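Local structure of cytolethal distending toxin subunit B (Escherichia coli, 2F1N) at residues Ile50-Glu55 and Phe143-His147; Pro60-Thr66 and Arg78-Trp82; Asn154-Val160 and Ile182-Arg188. The protein nicks DNA as the endonuclease subunit of a tripartite bacterial toxin, very probably damaging the DNA of intoxicated cells and thereby inducing G2/M arrest. All blocks are in the same frame, centred on the assembly; numbering follows the deposited sequence.

Interaction 1. Residues Ile50-Glu55 and Phe143-His147; sequences ILAVQE and FFTAH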
loop_
_atom_site.group_PDB
_atom_site.type_symbol
_atom_site.label_atom_id
_atom_site.label_comp_id
_atom_site.label_asym_id
_atom_site.label_seq_id
_atom_site.Cartn_x
_atom_site.Cartn_y
_atom_site.Cartn_z
ATOM N N ILE A 50 -8.707 2.564 1.516
ATOM C CA ILE A 50 -7.667 1.568 1.256
ATOM C C ILE A 50 -6.498 1.906 2.161
ATOM O O ILE A 50 -6.060 3.053 2.212
ATOM C CB ILE A 50 -7.259 1.567 -0.220
ATOM C CG1 ILE A 50 -8.434 0.997 -1.045
ATOM C CG2 ILE A 50 -6.051 0.619 -0.443
ATOM C CD1 ILE A 50 -8.448 1.362 -2.441
ATOM N N LEU A 51 -6.029 0.914 2.915
ATOM C CA LEU A 51 -4.807 1.050 3.674
ATOM C C LEU A 51 -3.757 0.010 3.194
ATOM O O LEU A 51 -4.004 -1.207 3.206
ATOM C CB LEU A 51 -5.072 0.836 5.190
ATOM C CG LEU A 51 -3.846 0.834 6.113
ATOM C CD1 LEU A 51 -3.144 2.226 6.125
ATOM C CD2 LEU A 51 -4.238 0.351 7.511
ATOM N N ALA A 52 -2.562 0.515 2.846
ATOM C CA ALA A 52 -1.439 -0.339 2.526
ATOM C C ALA A 52 -0.634 -0.504 3.807
ATOM O O ALA A 52 -0.349 0.478 4.516
ATOM C CB ALA A 52 -0.553 0.283 1.413
ATOM N N VAL A 53 -0.259 -1.733 4.083
ATOM C CA VAL A 53 0.490 -2.044 5.325
ATOM C C VAL A 53 1.804 -2.763 4.989
ATOM O O VAL A 53 1.836 -3.677 4.105
ATOM C CB VAL A 53 -0.374 -2.954 6.260
ATOM C CG1 VAL A 53 0.340 -3.157 7.669
ATOM C CG2 VAL A 53 -1.789 -2.380 6.443
ATOM N N GLN A 54 2.889 -2.361 5.694
ATOM C CA GLN A 54 4.173 -3.070 5.615
ATOM C C GLN A 54 4.577 -3.567 7.029
ATOM O O GLN A 54 4.029 -3.076 8.015
ATOM C CB GLN A 54 5.304 -2.173 5.031
ATOM C CG GLN A 54 4.851 -1.547 3.649
ATOM C CD GLN A 54 4.049 -0.278 3.879
ATOM O OE1 GLN A 54 4.338 0.492 4.814
ATOM N NE2 GLN A 54 2.972 -0.081 3.074
ATOM N N GLU A 55 5.465 -4.561 7.076
ATOM C CA GLU A 55 5.814 -5.275 8.345
ATOM C C GLU A 55 4.516 -5.608 9.085
ATOM O O GLU A 55 4.347 -5.300 10.277
ATOM C CB GLU A 55 6.762 -4.421 9.193
ATOM C CG GLU A 55 8.023 -4.073 8.400
ATOM C CD GLU A 55 9.115 -3.393 9.226
ATOM O OE1 GLU A 55 9.231 -3.640 10.465
ATOM O OE2 GLU A 55 9.893 -2.680 8.574
ATOM N N PHE A 143 -4.278 -0.378 -6.541
ATOM C CA PHE A 143 -3.526 0.130 -5.410
ATOM C C PHE A 143 -2.579 -0.971 -4.947
ATOM O O PHE A 143 -3.010 -2.113 -4.845
ATOM C CB PHE A 143 -4.510 0.425 -4.278
ATOM C CG PHE A 143 -5.526 1.468 -4.648
ATOM C CD1 PHE A 143 -5.233 2.823 -4.471
ATOM C CD2 PHE A 143 -6.743 1.091 -5.201
ATOM C CE1 PHE A 143 -6.180 3.819 -4.833
ATOM C CE2 PHE A 143 -7.700 2.078 -5.568
ATOM C CZ PHE A 143 -7.398 3.414 -5.363
ATOM N N PHE A 144 -1.298 -0.607 -4.748
ATOM C CA PHE A 144 -0.259 -1.555 -4.312
ATOM C C PHE A 144 0.298 -1.160 -2.971
ATOM O O PHE A 144 0.342 0.022 -2.619
ATOM C CB PHE A 144 0.914 -1.603 -5.301
ATOM C CG PHE A 144 0.559 -2.252 -6.632
ATOM C CD1 PHE A 144 -0.212 -1.573 -7.557
ATOM C CD2 PHE A 144 0.887 -3.579 -6.869
ATOM C CE1 PHE A 144 -0.573 -2.189 -8.810
ATOM C CE2 PHE A 144 0.552 -4.207 -8.072
ATOM C CZ PHE A 144 -0.206 -3.526 -9.037
ATOM N N THR A 145 0.681 -2.183 -2.200
ATOM C CA THR A 145 1.577 -1.946 -1.067
ATOM C C THR A 145 3.030 -2.392 -1.371
ATOM O O THR A 145 3.241 -3.428 -1.988
ATOM C CB THR A 145 1.005 -2.621 0.200
ATOM O OG1 THR A 145 1.910 -2.381 1.318
ATOM C CG2 THR A 145 0.923 -4.192 0.048
ATOM N N ALA A 146 4.008 -1.563 -0.988
ATOM C CA ALA A 146 5.423 -1.826 -1.319
ATOM C C ALA A 146 6.302 -1.619 -0.105
ATOM O O ALA A 146 6.021 -0.754 0.759
ATOM C CB ALA A 146 5.927 -0.929 -2.413
ATOM N N HIS A 147 7.346 -2.451 -0.021
ATOM C CA HIS A 147 8.307 -2.253 1.052
ATOM C C HIS A 147 9.707 -2.490 0.503
ATOM O O HIS A 147 10.195 -3.624 0.461
ATOM C CB HIS A 147 8.019 -3.191 2.213
ATOM C CG HIS A 147 8.946 -2.973 3.374
ATOM N ND1 HIS A 147 9.053 -3.886 4.404
ATOM C CD2 HIS A 147 9.813 -1.961 3.654
ATOM C CE1 HIS A 147 9.952 -3.445 5.277
ATOM N NE2 HIS A 147 10.434 -2.281 4.846
HETATM O O HOH W 1 6.823 -5.462 4.786
#

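Interaction 2. Residues Pro60-Thr66 and Arg78-Trp82; sequences PSTAVDT and RELIW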
loop_
_atom_site.group_PDB
_atom_site.type_symbol
_atom_site.label_atom_id
_atom_site.label_comp_id
_atom_site.label_asym_id
_atom_site.label_seq_id
_atom_site.Cartn_x
_atom_site.Cartn_y
_atom_site.Cartn_z
ATOM N N PRO A 60 -5.640 -9.910 11.884
ATOM C CA PRO A 60 -6.462 -9.999 13.090
ATOM C C PRO A 60 -6.936 -11.445 13.233
ATOM O O PRO A 60 -7.301 -12.073 12.235
ATOM C CB PRO A 60 -7.666 -9.100 12.757
ATOM C CG PRO A 60 -7.180 -8.152 11.685
ATOM C CD PRO A 60 -6.186 -8.925 10.926
ATOM N N SER A 61 -6.909 -11.962 14.469
ATOM C CA SER A 61 -7.355 -13.323 14.735
ATOM C C SER A 61 -8.794 -13.600 14.353
ATOM O O SER A 61 -9.138 -14.752 14.105
ATOM C CB SER A 61 -7.123 -13.705 16.226
ATOM O OG SER A 61 -7.890 -12.832 17.036
ATOM N N THR A 62 -9.627 -12.571 14.278
ATOM C CA THR A 62 -11.021 -12.825 13.869
ATOM C C THR A 62 -11.283 -12.668 12.370
ATOM O O THR A 62 -12.398 -12.891 11.942
ATOM C CB THR A 62 -11.985 -11.927 14.606
ATOM O OG1 THR A 62 -11.652 -10.554 14.340
ATOM C CG2 THR A 62 -11.768 -12.096 16.130
ATOM N N ALA A 63 -10.285 -12.278 11.585
ATOM C CA ALA A 63 -10.479 -12.181 10.133
ATOM C C ALA A 63 -10.380 -13.558 9.507
ATOM O O ALA A 63 -9.516 -14.379 9.905
ATOM C CB ALA A 63 -9.446 -11.219 9.504
ATOM N N VAL A 64 -11.288 -13.864 8.579
ATOM C CA VAL A 64 -11.452 -15.256 8.107
ATOM C C VAL A 64 -11.227 -15.364 6.607
ATOM O O VAL A 64 -11.861 -14.643 5.848
ATOM C CB VAL A 64 -12.883 -15.762 8.441
ATOM C CG1 VAL A 64 -13.112 -17.196 7.921
ATOM C CG2 VAL A 64 -13.155 -15.682 9.913
ATOM N N ASP A 65 -10.337 -16.264 6.167
ATOM C CA ASP A 65 -10.080 -16.496 4.731
ATOM C C ASP A 65 -11.384 -16.813 4.008
ATOM O O ASP A 65 -12.164 -17.663 4.463
ATOM C CB ASP A 65 -9.179 -17.743 4.582
ATOM C CG ASP A 65 -8.478 -17.849 3.208
ATOM O OD1 ASP A 65 -8.961 -17.364 2.118
ATOM O OD2 ASP A 65 -7.372 -18.438 3.129
ATOM N N THR A 66 -11.605 -16.178 2.863
ATOM C CA THR A 66 -12.814 -16.445 2.097
ATOM C C THR A 66 -12.692 -17.672 1.216
ATOM O O THR A 66 -13.714 -18.149 0.704
ATOM C CB THR A 66 -13.083 -15.268 1.157
ATOM O OG1 THR A 66 -11.933 -15.095 0.322
ATOM C CG2 THR A 66 -13.224 -13.959 1.947
ATOM N N ARG A 78 -3.639 -14.207 0.508
ATOM C CA ARG A 78 -4.963 -14.677 0.931
ATOM C C ARG A 78 -5.895 -13.507 1.047
ATOM O O ARG A 78 -5.497 -12.438 1.501
ATOM C CB ARG A 78 -4.928 -15.356 2.359
ATOM C CG ARG A 78 -4.189 -16.672 2.460
ATOM C CD ARG A 78 -3.740 -16.944 3.917
ATOM N NE ARG A 78 -4.805 -17.652 4.593
ATOM C CZ ARG A 78 -4.968 -17.730 5.915
ATOM N NH1 ARG A 78 -4.154 -17.090 6.736
ATOM N NH2 ARG A 78 -5.966 -18.462 6.403
ATOM N N GLU A 79 -7.167 -13.710 0.685
ATOM C CA GLU A 79 -8.212 -12.719 0.951
ATOM C C GLU A 79 -8.931 -13.125 2.220
ATOM O O GLU A 79 -9.374 -14.267 2.328
ATOM C CB GLU A 79 -9.241 -12.725 -0.187
ATOM C CG GLU A 79 -10.424 -11.796 0.053
ATOM C CD GLU A 79 -11.387 -11.902 -1.106
ATOM O OE1 GLU A 79 -12.124 -12.919 -1.232
ATOM O OE2 GLU A 79 -11.342 -10.987 -1.947
ATOM N N LEU A 80 -9.057 -12.182 3.167
ATOM C CA LEU A 80 -9.790 -12.405 4.410
ATOM C C LEU A 80 -10.924 -11.397 4.575
ATOM O O LEU A 80 -10.798 -10.249 4.141
ATOM C CB LEU A 80 -8.835 -12.332 5.639
ATOM C CG LEU A 80 -7.366 -12.750 5.415
ATOM C CD1 LEU A 80 -6.454 -12.164 6.533
ATOM C CD2 LEU A 80 -7.241 -14.266 5.382
ATOM N N ILE A 81 -12.045 -11.822 5.169
ATOM C CA ILE A 81 -13.057 -10.878 5.542
ATOM C C ILE A 81 -12.952 -10.610 7.028
ATOM O O ILE A 81 -12.815 -11.537 7.840
ATOM C CB ILE A 81 -14.498 -11.350 5.103
ATOM C CG1 ILE A 81 -14.617 -11.152 3.600
ATOM C CG2 ILE A 81 -15.617 -10.463 5.728
ATOM C CD1 ILE A 81 -15.886 -11.771 2.922
ATOM N N TRP A 82 -13.041 -9.329 7.375
ATOM C CA TRP A 82 -12.873 -8.906 8.771
ATOM C C TRP A 82 -14.130 -8.167 9.162
ATOM O O TRP A 82 -14.415 -7.045 8.698
ATOM C CB TRP A 82 -11.605 -8.036 8.914
ATOM C CG TRP A 82 -11.221 -7.617 10.319
ATOM C CD1 TRP A 82 -11.598 -8.199 11.520
ATOM C CD2 TRP A 82 -10.357 -6.525 10.649
ATOM N NE1 TRP A 82 -11.000 -7.523 12.568
ATOM C CE2 TRP A 82 -10.222 -6.505 12.059
ATOM C CE3 TRP A 82 -9.650 -5.579 9.883
ATOM C CZ2 TRP A 82 -9.439 -5.538 12.727
ATOM C CZ3 TRP A 82 -8.826 -4.624 10.553
ATOM C CH2 TRP A 82 -8.737 -4.636 11.962
HETATM O O HOH W 2 -7.768 -16.389 -0.349
#

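Interaction 3. Residues Asn154-Val160 and Ile182-Arg188; sequences NDAPALV and ILGDFNR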
loop_
_atom_site.group_PDB
_atom_site.type_symbol
_atom_site.label_atom_id
_atom_site.label_comp_id
_atom_site.label_asym_id
_atom_site.label_seq_id
_atom_site.Cartn_x
_atom_site.Cartn_y
_atom_site.Cartn_z
ATOM N N ASN A 154 18.776 1.138 -3.247
ATOM C CA ASN A 154 17.843 0.018 -3.122
ATOM C C ASN A 154 16.925 -0.185 -4.324
ATOM O O ASN A 154 17.147 0.383 -5.423
ATOM C CB ASN A 154 17.042 0.194 -1.825
ATOM C CG ASN A 154 15.941 1.271 -1.933
ATOM O OD1 ASN A 154 15.776 1.948 -2.979
ATOM N ND2 ASN A 154 15.183 1.441 -0.850
ATOM N N ASP A 155 15.922 -1.031 -4.116
ATOM C CA ASP A 155 15.029 -1.454 -5.194
ATOM C C ASP A 155 13.796 -0.579 -5.455
ATOM O O ASP A 155 12.939 -0.911 -6.312
ATOM C CB ASP A 155 14.636 -2.913 -4.962
ATOM C CG ASP A 155 13.956 -3.161 -3.607
ATOM O OD1 ASP A 155 14.218 -2.418 -2.597
ATOM O OD2 ASP A 155 13.167 -4.128 -3.467
ATOM N N ALA A 156 13.710 0.564 -4.765
ATOM C CA ALA A 156 12.515 1.411 -4.962
ATOM C C ALA A 156 12.252 1.790 -6.423
ATOM O O ALA A 156 11.101 1.633 -6.885
ATOM C CB ALA A 156 12.524 2.655 -4.043
ATOM N N PRO A 157 13.233 2.303 -7.182
ATOM C CA PRO A 157 12.932 2.663 -8.586
ATOM C C PRO A 157 12.443 1.454 -9.410
ATOM O O PRO A 157 11.507 1.579 -10.206
ATOM C CB PRO A 157 14.266 3.163 -9.125
ATOM C CG PRO A 157 15.023 3.701 -7.902
ATOM C CD PRO A 157 14.623 2.668 -6.823
ATOM N N ALA A 158 13.079 0.311 -9.218
ATOM C CA ALA A 158 12.691 -0.920 -9.929
ATOM C C ALA A 158 11.293 -1.413 -9.559
ATOM O O ALA A 158 10.583 -1.970 -10.429
ATOM C CB ALA A 158 13.735 -2.031 -9.621
ATOM N N LEU A 159 10.895 -1.257 -8.284
ATOM C CA LEU A 159 9.504 -1.555 -7.906
ATOM C C LEU A 159 8.495 -0.690 -8.678
ATOM O O LEU A 159 7.474 -1.194 -9.157
ATOM C CB LEU A 159 9.276 -1.356 -6.405
ATOM C CG LEU A 159 9.997 -2.432 -5.580
ATOM C CD1 LEU A 159 10.060 -2.008 -4.052
ATOM C CD2 LEU A 159 9.335 -3.802 -5.745
ATOM N N VAL A 160 8.774 0.602 -8.757
ATOM C CA VAL A 160 7.858 1.518 -9.454
ATOM C C VAL A 160 7.843 1.117 -10.925
ATOM O O VAL A 160 6.761 1.080 -11.550
ATOM C CB VAL A 160 8.274 2.985 -9.330
ATOM C CG1 VAL A 160 7.335 3.902 -10.165
ATOM C CG2 VAL A 160 8.226 3.444 -7.860
ATOM N N ILE A 182 1.016 3.332 -5.976
ATOM C CA ILE A 182 1.872 2.481 -5.130
ATOM C C ILE A 182 2.068 3.208 -3.786
ATOM O O ILE A 182 2.584 4.338 -3.738
ATOM C CB ILE A 182 3.243 2.269 -5.796
ATOM C CG1 ILE A 182 3.105 1.796 -7.272
ATOM C CG2 ILE A 182 4.034 1.244 -4.941
ATOM C CD1 ILE A 182 4.415 1.823 -8.086
ATOM N N LEU A 183 1.684 2.563 -2.692
ATOM C CA LEU A 183 1.734 3.182 -1.359
ATOM C C LEU A 183 2.719 2.359 -0.563
ATOM O O LEU A 183 2.594 1.138 -0.511
ATOM C CB LEU A 183 0.366 3.028 -0.697
ATOM C CG LEU A 183 -0.747 3.891 -1.317
ATOM C CD1 LEU A 183 -2.158 3.219 -1.193
ATOM C CD2 LEU A 183 -0.725 5.224 -0.560
ATOM N N GLY A 184 3.717 2.980 -0.002
ATOM C CA GLY A 184 4.592 2.152 0.810
ATOM C C GLY A 184 5.765 2.830 1.400
ATOM O O GLY A 184 5.842 4.073 1.399
ATOM N N ASP A 185 6.612 1.982 1.999
ATOM C CA ASP A 185 7.869 2.416 2.567
ATOM C C ASP A 185 8.915 2.176 1.500
ATOM O O ASP A 185 9.378 1.050 1.250
ATOM C CB ASP A 185 8.154 1.611 3.855
ATOM C CG ASP A 185 9.462 1.971 4.500
ATOM O OD1 ASP A 185 10.264 2.806 3.957
ATOM O OD2 ASP A 185 9.788 1.387 5.562
ATOM N N PHE A 186 9.305 3.276 0.870
ATOM C CA PHE A 186 10.266 3.196 -0.224
ATOM C C PHE A 186 11.708 3.227 0.241
ATOM O O PHE A 186 12.632 2.985 -0.542
ATOM C CB PHE A 186 9.996 4.319 -1.224
ATOM C CG PHE A 186 8.708 4.152 -1.965
ATOM C CD1 PHE A 186 8.635 3.274 -3.056
ATOM C CD2 PHE A 186 7.559 4.846 -1.573
ATOM C CE1 PHE A 186 7.401 3.095 -3.739
ATOM C CE2 PHE A 186 6.325 4.695 -2.264
ATOM C CZ PHE A 186 6.264 3.821 -3.350
ATOM N N ASN A 187 11.904 3.553 1.524
ATOM C CA ASN A 187 13.246 3.506 2.142
ATOM C C ASN A 187 14.298 4.368 1.437
ATOM O O ASN A 187 15.492 4.109 1.548
ATOM C CB ASN A 187 13.746 2.047 2.316
ATOM C CG ASN A 187 13.554 1.545 3.732
ATOM O OD1 ASN A 187 13.838 2.270 4.713
ATOM N ND2 ASN A 187 13.048 0.340 3.872
ATOM N N ARG A 188 13.819 5.417 0.776
ATOM C CA ARG A 188 14.608 6.537 0.230
ATOM C C ARG A 188 13.664 7.730 0.131
ATOM O O ARG A 188 12.435 7.547 0.094
ATOM C CB ARG A 188 15.246 6.175 -1.118
ATOM C CG ARG A 188 14.249 5.883 -2.236
ATOM C CD ARG A 188 14.997 5.860 -3.601
ATOM N NE ARG A 188 15.829 4.683 -3.778
ATOM C CZ ARG A 188 16.745 4.557 -4.766
ATOM N NH1 ARG A 188 16.986 5.590 -5.591
ATOM N NH2 ARG A 188 17.433 3.435 -4.935
#

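Interaction 1. Residues Ile50-Glu55 and Phe143-His147
Thr145 reaches across the interior of the DNase I-like beta sandwich to Val53, linking two strands that belong to different sheets. Strands 50-53 and 143-147 run nearly the same way, 21° apart, their axes approaching to 6.4 Å; as they lie in facing sheets, side chains, not backbone hydrogen bonds, bridge the gap between them. Packing is tight at the start of both strands. The CD1 methyl of Ile50 sits over one face of the Phe143 ring, offset toward its rim and 3.4 Å from the ring centroid, a CH-pi contact in which the two side chains cross at about a right angle. Next along, the methyl CB of Ala52 abuts CB of Thr145 at 3.5 Å. Leu111 of strand 109-113 touches all of Ile50, Ala52 and Thr145. The Thr145 hydroxyl, with OG1 trans to the backbone N (chi1 180°), donates from OG1 to Val53 O, 3.1 Å away; it arrives from above the carbonyl plane, 68° out of it, and gives a buried hydroxyl an acceptor in the facing sheet. Toward Glu55, the one partly exposed residue here, a water enters the contact. The aliphatic part of Gln54 lies beside His147, CG to CB 3.8 Å, while Glu55 crosses the imidazole at a slant. Glu55 OE2 comes within 3.4 Å of His147 CE1, but its hydrogen bond goes to Asn22 of strand 18-25. The water spans the gap, accepting from Glu55 N and hydrogen-bonded to His147 ND1, each at 2.8 Å.

Interaction 2. Residues Pro60-Thr66 and Arg78-Trp82
The Trp82 indole carries Pro60 on one face: its CG stands over the middle of the ring system, 3.5 Å from the centroid of the six-membered ring and 13° off its normal, a CH-pi contact. Thr62 OG1 lies at the indole edge near NE1, and Ala63 CB approaches obliquely. The guanidinium of Arg78 has Leu80 CD2 over one face, while its NE side meets Asp65 in a salt bridge, NE to OD2 3.1 Å. With the planes 66° apart, NE comes to OD2 from above the carboxylate plane. Strand 64-65 is a short antiparallel edge strand of the larger sheet of the DNase I-like sandwich: the type I turn Pro60-Ala63 leads into it, and Val64 and Ile81 form a hydrogen-bonded pair through N-to-O bonds of 2.9 Å each way. Two residues on, Thr66 N donates to Glu79 O. With OG1 placed between backbone N and carbonyl carbon (chi1 57°), Thr66 also donates to the anti lone pair of Glu79 OE1 at 2.7 Å and sets CG2 against Ile81 CG1. OG1 also accepts from Arg68 N, and Glu79 OE2 is bound by Arg68 and Tyr96. Asp65 OD1 accepts from Gly67 N and from a water that accepts from Glu79 N.

Interaction 3. Residues Asn154-Val160 and Ile182-Arg188
Asn154 and Arg188 cross at a slant, their amide and guanidinium planes 26° apart, and the arginine grips Asn154 OD1 side-on, in its guanidinium plane, with NE at 2.8 Å and NH2 at 3.0 Å. OD1 also accepts from Ala156 N, which comes from above the carbonyl plane and closes an Asx turn, so three donors hold this buried atom. ND2 donates to Phe186 O, 3.0 Å away and close to the amide plane, and to Ile149 O; bonds at both ends should fix the amide's rotation. Pro157 crosses Arg188 at about a right angle, with CD 3.4 Å above the centre of one guanidinium face. The bend at chi3 (73°) lays the guanidinium against Pro157 in the first helical turn, and NH1 forms a salt bridge to Asp192. Ala156 CB meets the Phe186 ring at its edge, near the ring plane, CB to CD1 4.1 Å, and Ile182 CD1 reaches Val160 CA at 3.7 Å. Tyr223 stacks on the Phe186 ring. Arg188 is the first residue of the nuclear localization signal. Helix 156-168 thus packs its first turn on the end of strand 179-183 and the following loop, a helix-on-sheet layer of the DNase I-like alpha/beta sandwich.

The three contacts sample the sandwich from its centre to two flanks. Interaction 1 joins its two sheets near the middle of the chain. Interaction 2 lies about 17 Å away, centre to centre, at the outer edge of the larger sheet, which also contains strand 50-56; its segments fall in sequence between those of interaction 1. Interaction 3 comes later in the chain, its centre about 11 Å from that of interaction 1, and packs a helix on the other sheet. Strands 141-147 and 179-183 are neighbours there, Phe144 O probably bonding Leu183 N, so interactions 1 and 3 touch directly. Interactions 2 and 3, about 27 Å apart between centres, lie on opposite sides of the chain's centre within the single nuclease fold.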